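Local atomic coordinates of methylxanthine N3-demethylase NdmB (PDB entry 6ICL), a protein that catalyses the N3-demethylation of theobromine and related methylxanthines such as 3-methylxanthine and caffeine, using molecular oxygen and NADH and releasing formaldehyde. Residues V217-F228 with K337-E348; C157-D165 with R251-N259. All blocks are in the same frame, centred on the assembly; numbering follows the deposited sequence.

Interaction 1 of 2, residues V217-F228 with K337-E348; sequences VYVNRVDGELQF and KISVQFRKWHKE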
loop_
_atom_site.group_PDB
_atom_site.type_symbol
_atom_site.label_atom_id
_atom_site.label_comp_id
_atom_site.label_asym_id
_atom_site.label_seq_id
_atom_site.Cartn_x
_atom_site.Cartn_y
_atom_site.Cartn_z
ATOM N N VAL A 217 36.752 31.343 -18.641
ATOM C CA VAL A 217 36.436 30.085 -19.298
ATOM C C VAL A 217 36.165 30.355 -20.768
ATOM O O VAL A 217 35.238 31.100 -21.109
ATOM C CB VAL A 217 35.243 29.373 -18.645
ATOM C CG1 VAL A 217 34.139 30.371 -18.338
ATOM C CG2 VAL A 217 34.746 28.266 -19.562
ATOM N N TYR A 218 36.969 29.755 -21.632
ATOM C CA TYR A 218 36.715 29.795 -23.057
ATOM C C TYR A 218 35.853 28.604 -23.442
ATOM O O TYR A 218 36.137 27.468 -23.046
ATOM C CB TYR A 218 38.024 29.786 -23.837
ATOM C CG TYR A 218 38.814 31.061 -23.664
ATOM C CD1 TYR A 218 38.338 32.264 -24.175
ATOM C CD2 TYR A 218 40.029 31.068 -22.988
ATOM C CE1 TYR A 218 39.050 33.440 -24.023
ATOM C CE2 TYR A 218 40.752 32.245 -22.832
ATOM C CZ TYR A 218 40.257 33.428 -23.354
ATOM O OH TYR A 218 40.966 34.603 -23.207
ATOM N N VAL A 219 34.800 28.867 -24.204
ATOM C CA VAL A 219 33.886 27.836 -24.664
ATOM C C VAL A 219 34.043 27.709 -26.167
ATOM O O VAL A 219 33.756 28.660 -26.907
ATOM C CB VAL A 219 32.432 28.164 -24.296
ATOM C CG1 VAL A 219 31.527 27.039 -24.760
ATOM C CG2 VAL A 219 32.306 28.416 -22.787
ATOM N N ASN A 220 34.483 26.540 -26.618
ATOM C CA ASN A 220 34.632 26.251 -28.034
ATOM C C ASN A 220 33.577 25.263 -28.509
ATOM O O ASN A 220 33.086 24.431 -27.738
ATOM C CB ASN A 220 36.008 25.660 -28.334
ATOM C CG ASN A 220 37.136 26.560 -27.876
ATOM O OD1 ASN A 220 36.974 27.776 -27.770
ATOM N ND2 ASN A 220 38.292 25.963 -27.607
ATOM N N ARG A 221 33.255 25.355 -29.797
ATOM C CA ARG A 221 32.554 24.314 -30.538
ATOM C C ARG A 221 33.572 23.614 -31.430
ATOM O O ARG A 221 34.153 24.245 -32.321
ATOM C CB ARG A 221 31.427 24.900 -31.386
ATOM C CG ARG A 221 30.374 25.709 -30.631
ATOM C CD ARG A 221 29.260 26.027 -31.605
ATOM N NE ARG A 221 28.243 26.938 -31.097
ATOM C CZ ARG A 221 27.249 27.383 -31.861
ATOM N NH1 ARG A 221 27.181 27.000 -33.130
ATOM N NH2 ARG A 221 26.330 28.197 -31.374
ATOM N N VAL A 222 33.800 22.324 -31.190
ATOM C CA VAL A 222 34.808 21.542 -31.895
ATOM C C VAL A 222 34.189 20.192 -32.251
ATOM O O VAL A 222 33.898 19.385 -31.358
ATOM C CB VAL A 222 36.072 21.351 -31.045
ATOM C CG1 VAL A 222 37.078 20.510 -31.794
ATOM C CG2 VAL A 222 36.656 22.691 -30.628
ATOM N N ASP A 223 33.976 19.950 -33.544
ATOM C CA ASP A 223 33.568 18.638 -34.049
ATOM C C ASP A 223 32.325 18.098 -33.325
ATOM O O ASP A 223 32.309 16.962 -32.846
ATOM C CB ASP A 223 34.726 17.636 -33.939
ATOM C CG ASP A 223 35.988 18.087 -34.688
ATOM O OD1 ASP A 223 35.858 18.667 -35.777
ATOM O OD2 ASP A 223 37.113 17.838 -34.194
ATOM N N GLY A 224 31.278 18.917 -33.244
ATOM C CA GLY A 224 30.039 18.481 -32.616
ATOM C C GLY A 224 30.022 18.509 -31.099
ATOM O O GLY A 224 29.044 18.042 -30.498
ATOM N N GLU A 225 31.059 19.047 -30.458
ATOM C CA GLU A 225 31.191 19.069 -29.008
ATOM C C GLU A 225 31.283 20.507 -28.509
ATOM O O GLU A 225 31.927 21.348 -29.145
ATOM C CB GLU A 225 32.446 18.316 -28.552
ATOM C CG GLU A 225 32.650 16.929 -29.182
ATOM C CD GLU A 225 33.851 16.198 -28.587
ATOM O OE1 GLU A 225 34.571 16.790 -27.744
ATOM O OE2 GLU A 225 34.074 15.024 -28.953
ATOM N N LEU A 226 30.649 20.793 -27.374
ATOM C CA LEU A 226 31.056 21.937 -26.562
ATOM C C LEU A 226 32.289 21.553 -25.758
ATOM O O LEU A 226 32.305 20.509 -25.095
ATOM C CB LEU A 226 29.944 22.386 -25.616
ATOM C CG LEU A 226 28.927 23.401 -26.124
ATOM C CD1 LEU A 226 27.910 23.690 -25.040
ATOM C CD2 LEU A 226 29.627 24.698 -26.586
ATOM N N GLN A 227 33.336 22.379 -25.832
ATOM C CA GLN A 227 34.573 22.114 -25.121
ATOM C C GLN A 227 34.951 23.334 -24.302
ATOM O O GLN A 227 34.996 24.457 -24.821
ATOM C CB GLN A 227 35.694 21.735 -26.085
ATOM C CG GLN A 227 35.392 20.483 -26.867
ATOM C CD GLN A 227 36.572 20.017 -27.689
ATOM O OE1 GLN A 227 37.579 20.717 -27.791
ATOM N NE2 GLN A 227 36.458 18.826 -28.276
ATOM N N PHE A 228 35.188 23.114 -23.016
ATOM C CA PHE A 228 35.626 24.179 -22.143
ATOM C C PHE A 228 36.435 23.553 -21.025
ATOM O O PHE A 228 36.359 22.346 -20.770
ATOM C CB PHE A 228 34.453 25.001 -21.589
ATOM C CG PHE A 228 33.279 24.166 -21.123
ATOM C CD1 PHE A 228 32.343 23.692 -22.027
ATOM C CD2 PHE A 228 33.115 23.863 -19.781
ATOM C CE1 PHE A 228 31.261 22.927 -21.603
ATOM C CE2 PHE A 228 32.025 23.090 -19.351
ATOM C CZ PHE A 228 31.109 22.632 -20.259
ATOM N N LYS A 337 27.834 31.419 -18.525
ATOM C CA LYS A 337 28.400 31.398 -19.875
ATOM C C LYS A 337 28.234 30.032 -20.553
ATOM O O LYS A 337 27.793 29.941 -21.707
ATOM C CB LYS A 337 29.885 31.790 -19.786
ATOM C CG LYS A 337 30.661 31.930 -21.095
ATOM C CD LYS A 337 32.121 32.305 -20.764
ATOM C CE LYS A 337 32.833 33.015 -21.913
ATOM N NZ LYS A 337 32.575 32.288 -23.185
ATOM N N ILE A 338 28.595 28.958 -19.853
ATOM C CA ILE A 338 28.418 27.613 -20.411
ATOM C C ILE A 338 26.962 27.370 -20.779
ATOM O O ILE A 338 26.642 26.941 -21.893
ATOM C CB ILE A 338 28.922 26.557 -19.415
ATOM C CG1 ILE A 338 30.436 26.687 -19.232
ATOM C CG2 ILE A 338 28.522 25.172 -19.877
ATOM C CD1 ILE A 338 30.946 25.999 -17.967
ATOM N N SER A 339 26.054 27.637 -19.847
ATOM C CA SER A 339 24.636 27.416 -20.114
ATOM C C SER A 339 24.149 28.268 -21.288
ATOM O O SER A 339 23.382 27.794 -22.138
ATOM C CB SER A 339 23.847 27.711 -18.837
ATOM O OG SER A 339 22.542 28.114 -19.137
ATOM N N VAL A 340 24.594 29.528 -21.363
ATOM C CA VAL A 340 24.175 30.395 -22.464
ATOM C C VAL A 340 24.674 29.852 -23.801
ATOM O O VAL A 340 23.925 29.788 -24.782
ATOM C CB VAL A 340 24.658 31.838 -22.196
ATOM C CG1 VAL A 340 24.482 32.728 -23.425
ATOM C CG2 VAL A 340 23.892 32.418 -21.037
ATOM N N GLN A 341 25.931 29.423 -23.855
ATOM C CA GLN A 341 26.460 28.836 -25.089
ATOM C C GLN A 341 25.738 27.538 -25.445
ATOM O O GLN A 341 25.515 27.236 -26.626
ATOM C CB GLN A 341 27.963 28.596 -24.941
ATOM C CG GLN A 341 28.745 29.897 -24.843
ATOM C CD GLN A 341 28.365 30.855 -25.967
ATOM O OE1 GLN A 341 28.394 30.491 -27.147
ATOM N NE2 GLN A 341 27.978 32.066 -25.603
ATOM N N PHE A 342 25.348 26.769 -24.431
ATOM C CA PHE A 342 24.580 25.548 -24.660
ATOM C C PHE A 342 23.215 25.873 -25.257
ATOM O O PHE A 342 22.803 25.296 -26.276
ATOM C CB PHE A 342 24.449 24.812 -23.325
ATOM C CG PHE A 342 23.668 23.521 -23.382
ATOM C CD1 PHE A 342 24.201 22.390 -24.000
ATOM C CD2 PHE A 342 22.443 23.419 -22.738
ATOM C CE1 PHE A 342 23.490 21.184 -24.004
ATOM C CE2 PHE A 342 21.720 22.214 -22.730
ATOM C CZ PHE A 342 22.251 21.097 -23.363
ATOM N N ARG A 343 22.505 26.810 -24.638
ATOM C CA ARG A 343 21.211 27.239 -25.162
ATOM C C ARG A 343 21.331 27.822 -26.570
ATOM O O ARG A 343 20.492 27.544 -27.437
ATOM C CB ARG A 343 20.591 28.251 -24.204
ATOM C CG ARG A 343 20.331 27.657 -22.844
ATOM C CD ARG A 343 19.725 28.625 -21.890
ATOM N NE ARG A 343 19.416 27.928 -20.654
ATOM C CZ ARG A 343 18.391 28.204 -19.862
ATOM N NH1 ARG A 343 17.558 29.179 -20.174
ATOM N NH2 ARG A 343 18.186 27.492 -18.764
ATOM N N LYS A 344 22.376 28.619 -26.823
ATOM C CA LYS A 344 22.581 29.184 -28.158
ATOM C C LYS A 344 22.691 28.093 -29.204
ATOM O O LYS A 344 22.039 28.149 -30.252
ATOM C CB LYS A 344 23.849 30.040 -28.189
ATOM C CG LYS A 344 23.733 31.410 -27.552
ATOM C CD LYS A 344 24.871 32.322 -28.068
ATOM C CE LYS A 344 24.934 33.676 -27.333
ATOM N NZ LYS A 344 23.735 34.543 -27.550
ATOM N N TRP A 345 23.532 27.091 -28.944
ATOM C CA TRP A 345 23.741 26.070 -29.957
ATOM C C TRP A 345 22.516 25.181 -30.101
ATOM O O TRP A 345 22.187 24.772 -31.219
ATOM C CB TRP A 345 24.989 25.253 -29.635
ATOM C CG TRP A 345 25.564 24.544 -30.813
ATOM C CD1 TRP A 345 25.088 24.563 -32.098
ATOM C CD2 TRP A 345 26.727 23.717 -30.829
ATOM N NE1 TRP A 345 25.879 23.779 -32.903
ATOM C CE2 TRP A 345 26.894 23.255 -32.151
ATOM C CE3 TRP A 345 27.636 23.306 -29.848
ATOM C CZ2 TRP A 345 27.930 22.412 -32.520
ATOM C CZ3 TRP A 345 28.681 22.472 -30.223
ATOM C CH2 TRP A 345 28.821 22.044 -31.548
ATOM N N HIS A 346 21.798 24.913 -29.004
ATOM C CA HIS A 346 20.549 24.164 -29.118
ATOM C C HIS A 346 19.552 24.909 -30.004
ATOM O O HIS A 346 18.932 24.315 -30.888
ATOM C CB HIS A 346 19.953 23.896 -27.729
ATOM C CG HIS A 346 20.235 22.521 -27.208
ATOM N ND1 HIS A 346 19.348 21.474 -27.369
ATOM C CD2 HIS A 346 21.307 22.014 -26.549
ATOM C CE1 HIS A 346 19.859 20.383 -26.824
ATOM N NE2 HIS A 346 21.046 20.683 -26.319
ATOM N N LYS A 347 19.408 26.225 -29.794
ATOM C CA LYS A 347 18.456 27.001 -30.593
ATOM C C LYS A 347 18.842 27.003 -32.061
ATOM O O LYS A 347 17.983 26.870 -32.940
ATOM C CB LYS A 347 18.378 28.443 -30.081
ATOM C CG LYS A 347 17.304 29.286 -30.777
ATOM C CD LYS A 347 15.931 28.671 -30.530
ATOM C CE LYS A 347 14.793 29.495 -31.108
ATOM N NZ LYS A 347 13.504 28.718 -31.099
ATOM N N GLU A 348 20.133 27.159 -32.341
ATOM C CA GLU A 348 20.602 27.178 -33.718
ATOM C C GLU A 348 20.393 25.823 -34.385
ATOM O O GLU A 348 19.952 25.749 -35.541
ATOM C CB GLU A 348 22.075 27.586 -33.728
ATOM C CG GLU A 348 22.783 27.464 -35.066
ATOM C CD GLU A 348 24.262 27.775 -34.942
ATOM O OE1 GLU A 348 24.631 28.632 -34.093
ATOM O OE2 GLU A 348 25.053 27.140 -35.674
HETATM O O HOH W 1 27.131 28.147 -28.790
#
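Arg221 and Trp345 meet because the arginine chain, with CG anti to the carbonyl carbon (chi1 -57°), runs extended from CG to NE, while the tryptophan carries its ring on a CG roughly anti to the backbone N (chi1 -159°). The two side chains run alongside each other head to tail, their flat groups stacked with planes 4° apart. Arg221 CZ lies 3.6 Å from the centroid formed by the five-membered ring of Trp345, a cation-pi contact, and Arg221 CD makes a CH-pi contact over the six-membered ring. Beyond the ring, NH1 and NH2 of Arg221 both grip Glu348 OE1 at 3.2 Å, end-on and from one face of the carboxylate; Ser363 holds OE2. A water links Arg221 NH2 to Gln341 O and OE1. With an alanine here in place of Arg221, the indole face would probably be uncovered and the Glu348 carboxylate left without its cationic mate. Leu226 CG packs at the indole edge, 3.9 Å from Trp345 CE3. Further along, Ile338 CG1 sits over the Phe228 face, 4.0 Å from the ring centroid. The contact thus lays helix 337-355 against a beta hairpin, closed by a type I' turn, at the edge of the antiparallel sheet in the catalytic domain of a Rieske oxygenase.

Interaction 2 of 2, residues C157-D165 with R251-N259; sequences CTQIPYLSD and RCTMPYSVN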
loop_
_atom_site.group_PDB
_atom_site.type_symbol
_atom_site.label_atom_id
_atom_site.label_comp_id
_atom_site.label_asym_id
_atom_site.label_seq_id
_atom_site.Cartn_x
_atom_site.Cartn_y
_atom_site.Cartn_z
ATOM N N CYS A 157 25.618 13.454 -40.074
ATOM C CA CYS A 157 26.719 14.243 -39.533
ATOM C C CYS A 157 26.879 14.153 -38.018
ATOM O O CYS A 157 27.596 14.980 -37.436
ATOM C CB CYS A 157 26.576 15.713 -39.906
ATOM S SG CYS A 157 25.051 16.439 -39.350
ATOM N N THR A 158 26.263 13.172 -37.361
ATOM C CA THR A 158 26.367 13.035 -35.916
ATOM C C THR A 158 26.984 11.686 -35.570
ATOM O O THR A 158 26.890 10.720 -36.337
ATOM C CB THR A 158 24.985 13.184 -35.244
ATOM O OG1 THR A 158 24.061 12.262 -35.839
ATOM C CG2 THR A 158 24.447 14.621 -35.410
ATOM N N GLN A 159 27.631 11.622 -34.412
ATOM C CA GLN A 159 28.235 10.378 -33.954
ATOM C C GLN A 159 27.904 10.143 -32.483
ATOM O O GLN A 159 27.372 11.017 -31.788
ATOM C CB GLN A 159 29.753 10.383 -34.158
ATOM C CG GLN A 159 30.499 11.453 -33.398
ATOM C CD GLN A 159 31.977 11.471 -33.786
ATOM O OE1 GLN A 159 32.523 10.453 -34.211
ATOM N NE2 GLN A 159 32.618 12.626 -33.652
ATOM N N ILE A 160 28.241 8.950 -32.013
ATOM C CA ILE A 160 27.940 8.582 -30.627
ATOM C C ILE A 160 28.807 9.413 -29.685
ATOM O O ILE A 160 30.023 9.553 -29.918
ATOM C CB ILE A 160 28.157 7.085 -30.409
ATOM C CG1 ILE A 160 27.078 6.304 -31.159
ATOM C CG2 ILE A 160 28.150 6.751 -28.901
ATOM C CD1 ILE A 160 27.407 4.854 -31.405
ATOM N N PRO A 161 28.222 9.972 -28.633
ATOM C CA PRO A 161 28.957 10.865 -27.740
ATOM C C PRO A 161 30.317 10.354 -27.296
ATOM O O PRO A 161 30.568 9.148 -27.183
ATOM C CB PRO A 161 28.003 11.005 -26.550
ATOM C CG PRO A 161 26.632 11.071 -27.260
ATOM C CD PRO A 161 26.762 10.075 -28.421
ATOM N N TYR A 162 31.177 11.322 -26.996
ATOM C CA TYR A 162 32.535 11.052 -26.578
ATOM C C TYR A 162 32.606 10.673 -25.102
ATOM O O TYR A 162 32.094 11.393 -24.238
ATOM C CB TYR A 162 33.388 12.299 -26.828
ATOM C CG TYR A 162 34.787 12.121 -26.339
ATOM C CD1 TYR A 162 35.708 11.355 -27.071
ATOM C CD2 TYR A 162 35.188 12.681 -25.137
ATOM C CE1 TYR A 162 36.980 11.172 -26.617
ATOM C CE2 TYR A 162 36.459 12.508 -24.674
ATOM C CZ TYR A 162 37.350 11.763 -25.416
ATOM O OH TYR A 162 38.611 11.603 -24.928
ATOM N N LEU A 163 33.308 9.581 -24.811
ATOM C CA LEU A 163 33.733 9.235 -23.464
ATOM C C LEU A 163 35.205 8.860 -23.529
ATOM O O LEU A 163 35.624 8.137 -24.429
ATOM C CB LEU A 163 32.921 8.065 -22.884
ATOM C CG LEU A 163 33.568 7.217 -21.786
ATOM C CD1 LEU A 163 33.603 7.947 -20.456
ATOM C CD2 LEU A 163 32.870 5.848 -21.649
ATOM N N SER A 164 35.995 9.359 -22.589
ATOM C CA SER A 164 37.421 9.080 -22.600
ATOM C C SER A 164 37.733 7.902 -21.689
ATOM O O SER A 164 37.056 7.678 -20.677
ATOM C CB SER A 164 38.224 10.309 -22.165
ATOM O OG SER A 164 38.065 10.589 -20.786
ATOM N N ASP A 165 38.767 7.144 -22.068
ATOM C CA ASP A 165 39.446 6.159 -21.219
ATOM C C ASP A 165 38.655 4.880 -20.966
ATOM O O ASP A 165 39.046 4.115 -20.074
ATOM C CB ASP A 165 39.832 6.731 -19.848
ATOM C CG ASP A 165 40.751 7.929 -19.947
ATOM O OD1 ASP A 165 40.249 9.074 -20.040
ATOM O OD2 ASP A 165 41.981 7.727 -19.922
ATOM N N ARG A 251 34.561 17.797 -22.492
ATOM C CA ARG A 251 34.191 17.552 -23.876
ATOM C C ARG A 251 32.762 17.045 -23.864
ATOM O O ARG A 251 32.468 16.018 -23.241
ATOM C CB ARG A 251 35.133 16.548 -24.541
ATOM C CG ARG A 251 36.571 17.066 -24.687
ATOM C CD ARG A 251 37.433 16.045 -25.423
ATOM N NE ARG A 251 36.847 15.652 -26.707
ATOM C CZ ARG A 251 37.439 14.819 -27.556
ATOM N NH1 ARG A 251 38.621 14.310 -27.239
ATOM N NH2 ARG A 251 36.870 14.504 -28.715
ATOM N N CYS A 252 31.875 17.767 -24.540
ATOM C CA CYS A 252 30.433 17.623 -24.363
ATOM C C CYS A 252 29.792 17.393 -25.717
ATOM O O CYS A 252 29.417 18.372 -26.370
ATOM C CB CYS A 252 29.853 18.874 -23.695
ATOM S SG CYS A 252 30.416 19.155 -22.017
ATOM N N THR A 253 29.642 16.129 -26.129
ATOM C CA THR A 253 28.966 15.894 -27.394
ATOM C C THR A 253 27.531 16.380 -27.296
ATOM O O THR A 253 26.816 16.054 -26.338
ATOM C CB THR A 253 28.984 14.417 -27.782
ATOM O OG1 THR A 253 30.311 13.899 -27.696
ATOM C CG2 THR A 253 28.502 14.253 -29.185
ATOM N N MET A 254 27.118 17.173 -28.278
ATOM C CA MET A 254 25.748 17.651 -28.343
ATOM C C MET A 254 24.794 16.520 -28.745
ATOM O O MET A 254 25.160 15.634 -29.522
ATOM C CB MET A 254 25.654 18.808 -29.324
ATOM C CG MET A 254 26.505 20.010 -28.904
ATOM S SD MET A 254 25.813 20.896 -27.490
ATOM C CE MET A 254 24.383 21.636 -28.284
ATOM N N PRO A 255 23.544 16.564 -28.251
ATOM C CA PRO A 255 22.952 17.646 -27.469
ATOM C C PRO A 255 23.010 17.467 -25.970
ATOM O O PRO A 255 22.692 18.425 -25.292
ATOM C CB PRO A 255 21.494 17.651 -27.931
ATOM C CG PRO A 255 21.342 16.444 -28.880
ATOM C CD PRO A 255 22.527 15.576 -28.636
ATOM N N TYR A 256 23.460 16.316 -25.443
ATOM C CA TYR A 256 23.197 16.062 -24.026
ATOM C C TYR A 256 24.295 15.302 -23.290
ATOM O O TYR A 256 24.010 14.725 -22.231
ATOM C CB TYR A 256 21.898 15.247 -23.862
ATOM C CG TYR A 256 20.635 15.888 -24.391
ATOM C CD1 TYR A 256 20.211 17.134 -23.922
ATOM C CD2 TYR A 256 19.841 15.234 -25.324
ATOM C CE1 TYR A 256 19.048 17.723 -24.387
ATOM C CE2 TYR A 256 18.669 15.819 -25.787
ATOM C CZ TYR A 256 18.279 17.063 -25.306
ATOM O OH TYR A 256 17.115 17.657 -25.757
ATOM N N SER A 257 25.526 15.267 -23.785
ATOM C CA SER A 257 26.561 14.507 -23.111
ATOM C C SER A 257 27.585 15.421 -22.453
ATOM O O SER A 257 27.803 16.567 -22.875
ATOM C CB SER A 257 27.264 13.562 -24.084
ATOM O OG SER A 257 26.298 12.767 -24.741
ATOM N N VAL A 258 28.218 14.894 -21.409
ATOM C CA VAL A 258 29.307 15.574 -20.704
ATOM C C VAL A 258 30.376 14.544 -20.382
ATOM O O VAL A 258 30.103 13.561 -19.685
ATOM C CB VAL A 258 28.866 16.260 -19.397
ATOM C CG1 VAL A 258 30.094 16.930 -18.722
ATOM C CG2 VAL A 258 27.782 17.271 -19.646
ATOM N N ASN A 259 31.594 14.774 -20.859
ATOM C CA ASN A 259 32.759 14.029 -20.410
ATOM C C ASN A 259 33.618 14.992 -19.598
ATOM O O ASN A 259 34.182 15.946 -20.153
ATOM C CB ASN A 259 33.528 13.443 -21.599
ATOM C CG ASN A 259 34.691 12.576 -21.165
ATOM O OD1 ASN A 259 34.552 11.351 -21.010
ATOM N ND2 ASN A 259 35.848 13.200 -20.950
HETATM O O HOH W 2 30.761 13.911 -24.325
#
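Tyr162 and Arg251 form the aromatic part of this contact, a cation-pi stack in which the guanidinium lies flat on the phenol ring. Arg251 CZ stands 3.6 Å from the centroid of the Tyr162 ring, only 5° off its normal, and the planes differ by 10°. A bend in the arginine at chi3 (54°) turns the guanidinium over the ring, and Glu225 holds NE by a salt bridge, fixing the group from the neighbouring strand.

Hydrogen bonds come next, and they tie loop backbone to strand side chains. Tyr162 N donates to Thr253 OG1 at 2.8 Å, nearly straight. Ser164 N donates to Asn259 OD1 at 2.9 Å, approaching from above the carbonyl plane, while Asn259 ND2 gives a weak bond to Ser164 OG. A water donates to Tyr162 O and Arg251 O and accepts from Thr253 N. The loop between strands 146-150 and 171-181, which leads from the Rieske domain into the catalytic domain, is thereby laid across a beta hairpin, whose connection contains a cis peptide before Pro255.

Van der Waals packing centres on Pro161, whose CB lies 3.8 Å from Thr253 CB, a carbon-carbon pair; two further contacts set carbon against polar oxygen. On the adjacent strand, Ser257 OG comes close to the same proline ring and is hydrogen-bonded to Thr276. The Leu163 side chain runs roughly perpendicular to that of Asn259, its CD1 3.6 Å from Asn259 OD1.

Both contacts use the seven-stranded antiparallel sheet of the catalytic domain: interaction 1 sets a helix against its edge hairpin, interaction 2 a loop against the next hairpin inward. Strands 225-230 and 246-253 are neighbours, so the two join directly through the Glu225–Arg251 salt bridge and the probable backbone hydrogen bond between Leu226 and Cys252. Their centres are 12 Å apart, interaction 2 lying nearer the middle of the chain. Each is only partly buried and each includes an arginine stacked on an aromatic ring. Apolar side chains of helix and strands fill much of interaction 1, whereas interaction 2 relies more on loop amides bonded to strand side chains.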